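Flavin-dependent monooxygenase, oxygenase subunit HsaA (Rhodococcus sp., PDB 2RFQ) hydroxylates the phenolic ring of the cholesterol catabolite 3-HSA at the ortho position, using reduced flavin (FMNH2) and molecular oxygen as co-substrates. Local coordinates at residues S86-V91 with I116-A121; A151-P156 with N193-E198; H92-A97 with K211-L216; T239-P244 with A369-E374. All blocks are in the same frame, centred on the assembly; numbering follows the deposited sequence.

Contact 1 of 4, residues S86-V91 with I116-A121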
loop_
_atom_site.group_PDB
_atom_site.type_symbol
_atom_site.label_atom_id
_atom_site.label_comp_id
_atom_site.label_asym_id
_atom_site.label_seq_id
_atom_site.Cartn_x
_atom_site.Cartn_y
_atom_site.Cartn_z
ATOM N N SER A 86 5.309 28.372 13.631
ATOM C CA SER A 86 5.496 29.494 12.712
ATOM C C SER A 86 4.317 29.577 11.747
ATOM O O SER A 86 3.764 30.645 11.492
ATOM C CB SER A 86 6.810 29.341 11.932
ATOM O OG SER A 86 7.933 29.534 12.810
ATOM N N SER A 87 3.918 28.431 11.229
ATOM C CA SER A 87 2.821 28.406 10.269
ATOM C C SER A 87 1.520 28.921 10.875
ATOM O O SER A 87 0.856 29.801 10.307
ATOM C CB SER A 87 2.616 26.985 9.790
ATOM O OG SER A 87 1.716 26.975 8.681
ATOM N N ILE A 88 1.166 28.392 12.051
ATOM C CA ILE A 88 -0.131 28.721 12.655
ATOM C C ILE A 88 -0.149 30.177 13.146
ATOM O O ILE A 88 -1.089 30.945 12.835
ATOM C CB ILE A 88 -0.510 27.695 13.736
ATOM C CG1 ILE A 88 -0.679 26.327 13.069
ATOM C CG2 ILE A 88 -1.844 28.055 14.354
ATOM C CD1 ILE A 88 -0.280 25.098 13.924
ATOM N N ILE A 89 0.882 30.579 13.876
ATOM C CA ILE A 89 0.935 31.966 14.345
ATOM C C ILE A 89 1.000 32.937 13.152
ATOM O O ILE A 89 0.359 33.980 13.165
ATOM C CB ILE A 89 2.080 32.202 15.365
ATOM C CG1 ILE A 89 1.882 31.300 16.599
ATOM C CG2 ILE A 89 2.129 33.661 15.784
ATOM C CD1 ILE A 89 2.656 31.723 17.832
ATOM N N GLY A 90 1.739 32.563 12.111
ATOM C CA GLY A 90 1.842 33.412 10.932
ATOM C C GLY A 90 0.488 33.593 10.252
ATOM O O GLY A 90 0.159 34.683 9.788
ATOM N N VAL A 91 -0.303 32.521 10.183
ATOM C CA VAL A 91 -1.585 32.610 9.479
ATOM C C VAL A 91 -2.598 33.457 10.257
ATOM O O VAL A 91 -3.542 33.996 9.681
ATOM C CB VAL A 91 -2.151 31.223 9.101
ATOM C CG1 VAL A 91 -3.088 30.688 10.194
ATOM C CG2 VAL A 91 -2.899 31.325 7.759
ATOM N N ILE A 116 -0.533 36.518 17.779
ATOM C CA ILE A 116 -1.841 36.006 18.202
ATOM C C ILE A 116 -1.745 34.487 18.115
ATOM O O ILE A 116 -1.172 33.975 17.147
ATOM C CB ILE A 116 -2.932 36.497 17.183
ATOM C CG1 ILE A 116 -3.010 38.029 17.149
ATOM C CG2 ILE A 116 -4.319 35.958 17.505
ATOM C CD1 ILE A 116 -2.324 38.618 15.936
ATOM N N SER A 117 -2.268 33.769 19.115
ATOM C CA SER A 117 -2.339 32.297 19.012
ATOM C C SER A 117 -3.787 31.918 18.767
ATOM O O SER A 117 -4.656 32.804 18.744
ATOM C CB SER A 117 -1.748 31.593 20.246
ATOM O OG SER A 117 -2.584 31.709 21.387
ATOM N N SER A 118 -4.068 30.636 18.550
ATOM C CA SER A 118 -5.469 30.277 18.308
ATOM C C SER A 118 -5.836 28.935 18.863
ATOM O O SER A 118 -4.969 28.135 19.220
ATOM C CB SER A 118 -5.755 30.233 16.804
ATOM O OG SER A 118 -5.041 29.136 16.229
ATOM N N SER A 119 -7.139 28.686 18.902
ATOM C CA SER A 119 -7.634 27.323 19.042
ATOM C C SER A 119 -8.996 27.367 18.381
ATOM O O SER A 119 -9.922 27.961 18.919
ATOM C CB SER A 119 -7.728 26.921 20.516
ATOM O OG SER A 119 -8.245 25.598 20.660
ATOM N N TYR A 120 -9.096 26.803 17.177
ATOM C CA TYR A 120 -10.334 27.009 16.391
ATOM C C TYR A 120 -11.422 25.977 16.626
ATOM O O TYR A 120 -12.598 26.219 16.285
ATOM C CB TYR A 120 -10.019 27.105 14.895
ATOM C CG TYR A 120 -9.253 28.338 14.477
ATOM C CD1 TYR A 120 -9.797 29.622 14.629
ATOM C CD2 TYR A 120 -7.984 28.222 13.896
ATOM C CE1 TYR A 120 -9.066 30.761 14.209
ATOM C CE2 TYR A 120 -7.260 29.332 13.476
ATOM C CZ TYR A 120 -7.809 30.612 13.642
ATOM O OH TYR A 120 -7.118 31.734 13.215
ATOM N N ALA A 121 -11.058 24.838 17.226
ATOM C CA ALA A 121 -12.048 23.815 17.567
ATOM C C ALA A 121 -12.983 24.358 18.648
ATOM O O ALA A 121 -12.553 25.134 19.507
ATOM C CB ALA A 121 -11.363 22.558 18.073
HETATM O O HOH W 1 0.295 36.258 14.955
#

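Contact 2 of 4, residues A151-P156 with N193-E198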
loop_
_atom_site.group_PDB
_atom_site.type_symbol
_atom_site.label_atom_id
_atom_site.label_comp_id
_atom_site.label_asym_id
_atom_site.label_seq_id
_atom_site.Cartn_x
_atom_site.Cartn_y
_atom_site.Cartn_z
ATOM N N ALA A 151 -5.414 35.842 21.653
ATOM C CA ALA A 151 -5.819 34.562 21.051
ATOM C C ALA A 151 -7.084 34.753 20.261
ATOM O O ALA A 151 -7.920 35.591 20.618
ATOM C CB ALA A 151 -6.034 33.498 22.121
ATOM N N VAL A 152 -7.213 33.999 19.169
ATOM C CA VAL A 152 -8.502 33.888 18.488
ATOM C C VAL A 152 -9.033 32.481 18.713
ATOM O O VAL A 152 -8.342 31.469 18.478
ATOM C CB VAL A 152 -8.429 34.242 16.987
ATOM C CG1 VAL A 152 -8.247 35.746 16.809
ATOM C CG2 VAL A 152 -7.310 33.462 16.279
ATOM N N LEU A 153 -10.247 32.438 19.249
ATOM C CA LEU A 153 -10.791 31.227 19.836
ATOM C C LEU A 153 -12.113 30.895 19.178
ATOM O O LEU A 153 -13.027 31.722 19.179
ATOM C CB LEU A 153 -10.953 31.424 21.355
ATOM C CG LEU A 153 -9.629 31.741 22.086
ATOM C CD1 LEU A 153 -9.896 32.115 23.535
ATOM C CD2 LEU A 153 -8.679 30.571 21.992
ATOM N N GLY A 154 -12.194 29.699 18.585
ATOM C CA GLY A 154 -13.376 29.315 17.790
ATOM C C GLY A 154 -14.497 28.768 18.661
ATOM O O GLY A 154 -14.274 27.975 19.582
ATOM N N GLY A 155 -15.724 29.188 18.390
ATOM C CA GLY A 155 -16.833 28.617 19.130
ATOM C C GLY A 155 -18.161 29.149 18.659
ATOM O O GLY A 155 -18.203 30.096 17.858
ATOM N N PRO A 156 -19.247 28.540 19.151
ATOM C CA PRO A 156 -20.562 29.052 18.815
ATOM C C PRO A 156 -20.923 30.295 19.616
ATOM O O PRO A 156 -20.441 30.505 20.746
ATOM C CB PRO A 156 -21.491 27.895 19.202
ATOM C CG PRO A 156 -20.816 27.294 20.400
ATOM C CD PRO A 156 -19.323 27.382 20.063
ATOM N N ASN A 193 -0.459 24.540 24.596
ATOM C CA ASN A 193 -1.155 24.531 25.878
ATOM C C ASN A 193 -2.589 25.054 25.781
ATOM O O ASN A 193 -3.086 25.304 24.675
ATOM C CB ASN A 193 -0.291 25.259 26.908
ATOM C CG ASN A 193 0.886 24.425 27.325
ATOM O OD1 ASN A 193 2.043 24.901 27.371
ATOM N ND2 ASN A 193 0.620 23.161 27.599
ATOM N N THR A 194 -3.261 25.168 26.932
ATOM C CA THR A 194 -4.708 25.356 26.972
ATOM C C THR A 194 -5.036 26.742 27.474
ATOM O O THR A 194 -4.551 27.169 28.522
ATOM C CB THR A 194 -5.384 24.252 27.852
ATOM O OG1 THR A 194 -5.123 22.966 27.270
ATOM C CG2 THR A 194 -6.892 24.457 27.960
ATOM N N VAL A 195 -5.874 27.427 26.707
ATOM C CA VAL A 195 -6.238 28.818 26.961
ATOM C C VAL A 195 -7.586 28.814 27.662
ATOM O O VAL A 195 -8.604 28.391 27.089
ATOM C CB VAL A 195 -6.286 29.623 25.657
ATOM C CG1 VAL A 195 -6.888 31.012 25.900
ATOM C CG2 VAL A 195 -4.865 29.728 25.040
ATOM N N VAL A 196 -7.562 29.252 28.915
ATOM C CA VAL A 196 -8.715 29.146 29.811
ATOM C C VAL A 196 -9.333 30.532 29.977
ATOM O O VAL A 196 -8.647 31.495 30.369
ATOM C CB VAL A 196 -8.330 28.558 31.189
ATOM C CG1 VAL A 196 -9.566 28.490 32.098
ATOM C CG2 VAL A 196 -7.694 27.160 31.042
ATOM N N VAL A 197 -10.623 30.606 29.656
ATOM C CA VAL A 197 -11.359 31.875 29.593
ATOM C C VAL A 197 -12.564 31.746 30.529
ATOM O O VAL A 197 -13.360 30.824 30.380
ATOM C CB VAL A 197 -11.811 32.174 28.126
ATOM C CG1 VAL A 197 -12.625 33.474 28.038
ATOM C CG2 VAL A 197 -10.601 32.244 27.186
ATOM N N GLU A 198 -12.674 32.657 31.497
ATOM C CA GLU A 198 -13.717 32.573 32.522
ATOM C C GLU A 198 -14.520 33.865 32.610
ATOM O O GLU A 198 -14.018 34.881 33.092
ATOM C CB GLU A 198 -13.114 32.223 33.885
ATOM C CG GLU A 198 -12.317 30.923 33.859
ATOM C CD GLU A 198 -11.728 30.535 35.200
ATOM O OE1 GLU A 198 -11.344 29.354 35.339
ATOM O OE2 GLU A 198 -11.674 31.386 36.116
#

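Contact 3 of 4, residues H92-A97 with K211-L216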
loop_
_atom_site.group_PDB
_atom_site.type_symbol
_atom_site.label_atom_id
_atom_site.label_comp_id
_atom_site.label_asym_id
_atom_site.label_seq_id
_atom_site.Cartn_x
_atom_site.Cartn_y
_atom_site.Cartn_z
ATOM N N HIS A 92 -2.400 33.590 11.575
ATOM C CA HIS A 92 -3.314 34.424 12.356
ATOM C C HIS A 92 -3.245 35.880 11.935
ATOM O O HIS A 92 -4.192 36.617 12.146
ATOM C CB HIS A 92 -3.047 34.279 13.845
ATOM C CG HIS A 92 -3.207 32.879 14.321
ATOM N ND1 HIS A 92 -2.469 32.362 15.365
ATOM C CD2 HIS A 92 -3.963 31.860 13.846
ATOM C CE1 HIS A 92 -2.798 31.094 15.539
ATOM N NE2 HIS A 92 -3.695 30.766 14.629
ATOM N N ASN A 93 -2.128 36.286 11.336
ATOM C CA ASN A 93 -1.989 37.679 10.855
ATOM C C ASN A 93 -2.808 37.914 9.593
ATOM O O ASN A 93 -3.250 39.033 9.327
ATOM C CB ASN A 93 -0.511 38.062 10.695
ATOM C CG ASN A 93 0.201 38.171 12.050
ATOM O OD1 ASN A 93 -0.445 38.123 13.103
ATOM N ND2 ASN A 93 1.527 38.280 12.030
ATOM N N TRP A 94 -3.024 36.836 8.854
ATOM C CA TRP A 94 -3.965 36.819 7.745
ATOM C C TRP A 94 -5.403 36.884 8.304
ATOM O O TRP A 94 -6.233 37.678 7.854
ATOM C CB TRP A 94 -3.757 35.535 6.905
ATOM C CG TRP A 94 -4.704 35.376 5.729
ATOM C CD1 TRP A 94 -4.471 35.748 4.427
ATOM C CD2 TRP A 94 -6.021 34.796 5.752
ATOM N NE1 TRP A 94 -5.580 35.461 3.640
ATOM C CE2 TRP A 94 -6.531 34.860 4.427
ATOM C CE3 TRP A 94 -6.811 34.218 6.756
ATOM C CZ2 TRP A 94 -7.788 34.381 4.085
ATOM C CZ3 TRP A 94 -8.105 33.742 6.402
ATOM C CH2 TRP A 94 -8.561 33.837 5.087
ATOM N N HIS A 95 -5.697 36.037 9.282
ATOM C CA HIS A 95 -7.052 35.993 9.859
ATOM C C HIS A 95 -7.437 37.347 10.463
ATOM O O HIS A 95 -8.549 37.845 10.230
ATOM C CB HIS A 95 -7.144 34.881 10.925
ATOM C CG HIS A 95 -8.549 34.581 11.370
ATOM N ND1 HIS A 95 -8.821 33.712 12.404
ATOM C CD2 HIS A 95 -9.754 35.018 10.918
ATOM C CE1 HIS A 95 -10.132 33.625 12.579
ATOM N NE2 HIS A 95 -10.723 34.395 11.679
ATOM N N LEU A 96 -6.512 37.979 11.189
ATOM C CA LEU A 96 -6.837 39.258 11.815
ATOM C C LEU A 96 -7.150 40.358 10.796
ATOM O O LEU A 96 -7.910 41.272 11.088
ATOM C CB LEU A 96 -5.723 39.710 12.762
ATOM C CG LEU A 96 -6.072 40.905 13.658
ATOM C CD1 LEU A 96 -7.254 40.616 14.569
ATOM C CD2 LEU A 96 -4.855 41.372 14.485
ATOM N N ALA A 97 -6.557 40.274 9.606
ATOM C CA ALA A 97 -6.827 41.227 8.522
ATOM C C ALA A 97 -8.305 41.271 8.141
ATOM O O ALA A 97 -8.746 42.231 7.518
ATOM C CB ALA A 97 -6.004 40.860 7.300
ATOM N N LYS A 211 -18.923 32.511 8.539
ATOM C CA LYS A 211 -19.872 32.726 7.430
ATOM C C LYS A 211 -19.642 34.069 6.736
ATOM O O LYS A 211 -19.712 34.151 5.509
ATOM C CB LYS A 211 -21.330 32.600 7.921
ATOM C CG LYS A 211 -22.374 32.496 6.800
ATOM C CD LYS A 211 -22.089 31.284 5.897
ATOM C CE LYS A 211 -23.253 30.974 4.955
ATOM N NZ LYS A 211 -22.824 30.025 3.871
ATOM N N ALA A 212 -19.369 35.117 7.517
ATOM C CA ALA A 212 -19.060 36.449 6.971
ATOM C C ALA A 212 -17.803 36.376 6.126
ATOM O O ALA A 212 -17.702 37.019 5.080
ATOM C CB ALA A 212 -18.871 37.460 8.082
HETATM N N MSE A 213 -16.834 35.600 6.593
HETATM C CA MSE A 213 -15.617 35.412 5.828
HETATM C C MSE A 213 -15.922 34.764 4.486
HETATM O O MSE A 213 -15.505 35.276 3.434
HETATM C CB MSE A 213 -14.607 34.587 6.621
HETATM C CG MSE A 213 -13.993 35.377 7.745
HETATM SE SE MSE A 213 -13.027 34.217 8.997
HETATM C CE MSE A 213 -11.924 33.181 7.698
ATOM N N SER A 214 -16.678 33.670 4.516
ATOM C CA SER A 214 -17.001 32.913 3.305
ATOM C C SER A 214 -17.877 33.723 2.348
ATOM O O SER A 214 -17.829 33.535 1.133
ATOM C CB SER A 214 -17.668 31.589 3.669
ATOM O OG SER A 214 -16.846 30.853 4.549
ATOM N N ASN A 215 -18.672 34.636 2.911
ATOM C CA ASN A 215 -19.536 35.532 2.126
ATOM C C ASN A 215 -18.800 36.743 1.540
ATOM O O ASN A 215 -19.419 37.602 0.905
ATOM C CB ASN A 215 -20.703 36.043 2.990
ATOM C CG ASN A 215 -21.785 34.991 3.215
ATOM O OD1 ASN A 215 -21.841 33.967 2.527
ATOM N ND2 ASN A 215 -22.649 35.244 4.193
ATOM N N LEU A 216 -17.487 36.820 1.780
ATOM C CA LEU A 216 -16.688 37.995 1.403
ATOM C C LEU A 216 -17.225 39.305 1.980
ATOM O O LEU A 216 -17.027 40.395 1.406
ATOM C CB LEU A 216 -16.488 38.074 -0.122
ATOM C CG LEU A 216 -15.676 36.909 -0.705
ATOM C CD1 LEU A 216 -15.964 36.673 -2.191
ATOM C CD2 LEU A 216 -14.173 37.119 -0.459
#

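Contact 4 of 4, residues T239-P244 with A369-E374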
loop_
_atom_site.group_PDB
_atom_site.type_symbol
_atom_site.label_atom_id
_atom_site.label_comp_id
_atom_site.label_asym_id
_atom_site.label_seq_id
_atom_site.Cartn_x
_atom_site.Cartn_y
_atom_site.Cartn_z
ATOM N N THR A 239 -4.076 24.243 4.628
ATOM C CA THR A 239 -2.729 24.262 4.010
ATOM C C THR A 239 -1.666 24.689 5.055
ATOM O O THR A 239 -0.536 24.179 5.045
ATOM C CB THR A 239 -2.704 25.165 2.764
ATOM O OG1 THR A 239 -3.635 24.638 1.805
ATOM C CG2 THR A 239 -1.287 25.207 2.114
ATOM N N THR A 240 -2.054 25.578 5.976
ATOM C CA THR A 240 -1.148 25.962 7.092
ATOM C C THR A 240 -0.785 24.778 8.011
ATOM O O THR A 240 0.270 24.764 8.642
ATOM C CB THR A 240 -1.636 27.212 7.853
ATOM O OG1 THR A 240 -0.652 28.262 7.695
ATOM C CG2 THR A 240 -1.785 26.954 9.335
ATOM N N ILE A 241 -1.655 23.769 8.030
ATOM C CA ILE A 241 -1.451 22.545 8.772
ATOM C C ILE A 241 -0.645 21.513 7.976
ATOM O O ILE A 241 0.183 20.792 8.549
ATOM C CB ILE A 241 -2.853 21.974 9.208
ATOM C CG1 ILE A 241 -3.567 22.982 10.109
ATOM C CG2 ILE A 241 -2.747 20.525 9.751
ATOM C CD1 ILE A 241 -2.720 23.470 11.326
ATOM N N SER A 242 -0.869 21.428 6.673
ATOM C CA SER A 242 -0.108 20.458 5.872
ATOM C C SER A 242 1.300 20.951 5.531
ATOM O O SER A 242 2.242 20.157 5.493
ATOM C CB SER A 242 -0.848 20.092 4.563
ATOM O OG SER A 242 -2.073 19.439 4.863
ATOM N N ALA A 243 1.438 22.247 5.240
ATOM C CA ALA A 243 2.753 22.773 4.795
ATOM C C ALA A 243 3.913 22.433 5.745
ATOM O O ALA A 243 4.974 22.000 5.276
ATOM C CB ALA A 243 2.672 24.286 4.519
ATOM N N PRO A 244 3.735 22.603 7.072
ATOM C CA PRO A 244 4.852 22.244 7.971
ATOM C C PRO A 244 5.142 20.740 7.965
ATOM O O PRO A 244 6.280 20.348 8.079
ATOM C CB PRO A 244 4.407 22.755 9.352
ATOM C CG PRO A 244 2.911 22.937 9.257
ATOM C CD PRO A 244 2.572 23.150 7.808
ATOM N N ALA A 369 -7.599 18.127 13.007
ATOM C CA ALA A 369 -8.864 17.914 12.297
ATOM C C ALA A 369 -8.730 18.160 10.809
ATOM O O ALA A 369 -9.385 17.475 10.007
ATOM C CB ALA A 369 -9.956 18.814 12.848
ATOM N N ALA A 370 -7.916 19.161 10.445
ATOM C CA ALA A 370 -7.780 19.550 9.035
ATOM C C ALA A 370 -6.980 18.531 8.198
ATOM O O ALA A 370 -6.937 18.635 6.959
ATOM C CB ALA A 370 -7.162 20.963 8.924
ATOM N N ASN A 371 -6.345 17.558 8.868
ATOM C CA ASN A 371 -5.648 16.473 8.174
ATOM C C ASN A 371 -6.475 15.202 8.002
ATOM O O ASN A 371 -6.028 14.271 7.314
ATOM C CB ASN A 371 -4.345 16.090 8.890
ATOM C CG ASN A 371 -3.225 17.081 8.672
ATOM O OD1 ASN A 371 -2.385 17.309 9.585
ATOM N ND2 ASN A 371 -3.170 17.651 7.505
ATOM N N ASP A 372 -7.654 15.133 8.620
ATOM C CA ASP A 372 -8.456 13.923 8.486
ATOM C C ASP A 372 -8.742 13.691 6.999
ATOM O O ASP A 372 -9.395 14.534 6.365
ATOM C CB ASP A 372 -9.765 14.015 9.239
ATOM C CG ASP A 372 -10.515 12.705 9.184
ATOM O OD1 ASP A 372 -10.354 11.873 10.103
ATOM O OD2 ASP A 372 -11.146 12.452 8.155
ATOM N N PRO A 373 -8.217 12.582 6.428
ATOM C CA PRO A 373 -8.274 12.519 4.958
ATOM C C PRO A 373 -9.633 12.118 4.425
ATOM O O PRO A 373 -10.098 12.691 3.415
ATOM C CB PRO A 373 -7.193 11.492 4.597
ATOM C CG PRO A 373 -7.127 10.578 5.832
ATOM C CD PRO A 373 -7.458 11.452 7.019
ATOM N N GLU A 374 -10.306 11.168 5.092
ATOM C CA GLU A 374 -11.624 10.746 4.595
ATOM C C GLU A 374 -12.650 11.876 4.591
ATOM O O GLU A 374 -13.507 11.941 3.718
ATOM C CB GLU A 374 -12.143 9.536 5.357
ATOM C CG GLU A 374 -11.314 8.313 5.066
ATOM C CD GLU A 374 -10.207 8.074 6.086
ATOM O OE1 GLU A 374 -9.949 8.921 6.990
ATOM O OE2 GLU A 374 -9.586 6.996 5.949
#

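Contact 1 of 4, residues S86-V91 with I116-A121
I88 and I89, on the helix 80-96 of the N-terminal helical domain, lie against strand 116-119, where the chain enters the beta domain and carries S118, S119 and Y120 of the probable FMN site. The touching is done by the CG2 methyls. In each isoleucine this methyl stands anti to the backbone N while CG1 sits beside it (chi1 -64° in I88, -60° in the I89 conformer modelled here), and both CG2 branches lean on oxygen atoms. I88 CG2 rests 3.9 Å from S118 OG; I89, which has a second conformer, in this one brings CG2 to 3.6 Å from I116 O. A water also ties the two backbones together at this pair: it hydrogen-bonds to I89 O at 2.9 Å and accepts from I116 N at 3.0 Å. This is the helix-on-strand seam of the acyl-CoA dehydrogenase fold, with the nearest pair of CA atoms, I89 CA and S117 CA, 5.7 Å apart. I116 O also takes a hydrogen bond from H92 one turn further along the helix, which gives this buried carbonyl a polar partner beside the methyl. Two residues on, S118 CB sits 3.7 Å above the plane of the Y120 ring, offset toward its rim. The CG1-CD1 branch of I88 reaches T240 and I241 of helix 233-266, and its side chain also neighbours W84 and S143, two more residues expected at the flavin.

Contact 2 of 4, residues A151-P156 with N193-E198
L153 aims its CD1 methyl almost straight at V197 CG2, with V195 CG1 off to the side of that line; the two valines project from alternate positions of strand 193-198 on the same face. CD1 lies 4.0 Å from V195 CG1 and 3.7 Å from V197 CG2. The two valine methyls are themselves 4.1 Å apart (V195 CG1 to V197 CG2), making an almost equilateral triangle of methyl carbons with the leucine at one corner. Each valine offers a different branch even though both share nearly the same first torsion: V195 presents CG1, anti to its backbone N at chi1 171°, whereas V197 presents CG2, which lies beside the N. The leucine side chain crosses both valines obliquely. It gets there with CG tucked beside its own N (chi1 -60°) and CD1 carried outward in an extended chi2 of 172°. The backbones keep well apart, L153 CA being 8.8 Å from V195 CA and 9.8 Å from V197 CA, so side chains alone bridge the gap. Around them, W139 and S119 also touch L153, I171 touches both L153 and V197, and V195 reaches toward S142 and Y176. Strands 150-159 and 193-198 are not paired neighbours; they face one another across the layer of side chains that fills the curled beta domain of the acyl-CoA dehydrogenase fold.

Contact 3 of 4, residues H92-A97 with K211-L216
M213, a selenomethionine in this crystal, reaches from the short helix 210-214 toward H95 and W94 near the end of helix 80-96, and its last two atoms each take one ring. The sulfur-aromatic type of contact belongs to the selenium: M213 SE is 3.5 Å from H95 NE2 and 3.9 Å from H95 CD2. It stands 4.4 Å from the centroid of the imidazole, 64° off the ring normal, which makes its approach oblique. The H95 and M213 side chains themselves cross at about a right angle. The apolar contact is left to the methyl. A bend at chi3 (50°) turns CE away from the line of the chain and brings it to the edge of the indole, near its plane, 4.1 Å from W94 CZ3. Polar interactions hold the two rings from behind: H95 ND1 is hydrogen-bonded to Y120 OH, and W94 NE1 to V228 O, which helps hold each ring's orientation toward the selenium and its methyl. Backbone bonds finish helix 210-214. N215 N to K211 O, at 2.8 Å, is the last regular helical bond, and a Schellman motif follows, in which L216 has positive phi (55°) and its N bonds M213 O at 3.0 Å. Helix 210-214 follows directly on strand 207-209 of the beta domain, so M213 joins the stretch leaving that domain to the N-terminal helical domain, next to Y120 of the probable FMN site in this acyl-CoA dehydrogenase-like monooxygenase.

Contact 4 of 4, residues T239-P244 with A369-E374
I241 meets N371 and A370 where helix 233-266 passes the 3-10 turn 369-371. Its CG2 methyl, anti to the backbone N at chi1 -61°, lies against the end of the N371 side chain, 3.6 Å from N371 CG, and the two side chains run at a slant to each other. The CG1 branch instead meets the methyl of its other neighbour, with I241 CG1 4.3 Å from A370 CB. On the next residue of the helix, S242 OG lies 3.4 Å from N371 ND2.

One shell further out, helix 316-344 supplies polar partners: S242 OG is hydrogen-bonded to T330 OG1 and Q326 NE2, while A370 O bonds the same Q326 NE2 and R323 NH1, so one amide joins both segments. The turn is tied within itself by D372 N bonding A369 O at 3.2 Å. D372 then takes the N-cap position of helix 373-384, and at that helix's start E374 forms a salt bridge to R282 of the second subunit. Back on helix 233-266, a kink falls at P244, whose N has no hydrogen to give, while I241 also touches W84 and H368 of the probable FMN site.

The direct contact therefore sets a methyl against a carboxamide, with one apolar pair beside it, and S242 OG and A370 O are served from helix 316-344; with an amide and a guanidinium both on it, the A370 carbonyl is probably polarised.

Overall arrangement
All four contacts bury the residues that touch, but they join different layers. Contacts 1 and 4 lie nearest the middle of the chain, contacts 2 and 3 further out. Contacts 1 and 3 share helix 80-96, nearly two turns apart, and are joined by histidine hydrogen bonds between the helix and the strand with the turn after it. Contacts 1 and 2 share the beta sheet through paired strands 116-119 and 150-159, while S87 bonded to T240 ties contact 1 to contact 4. Contacts 2 and 4 do not touch. Chemistry follows place: purely methyl packing inside the beta domain, water and carbonyl at the helix-strand seam, selenium on rings in contact 3, and hydroxyls and amides among the helices of contact 4.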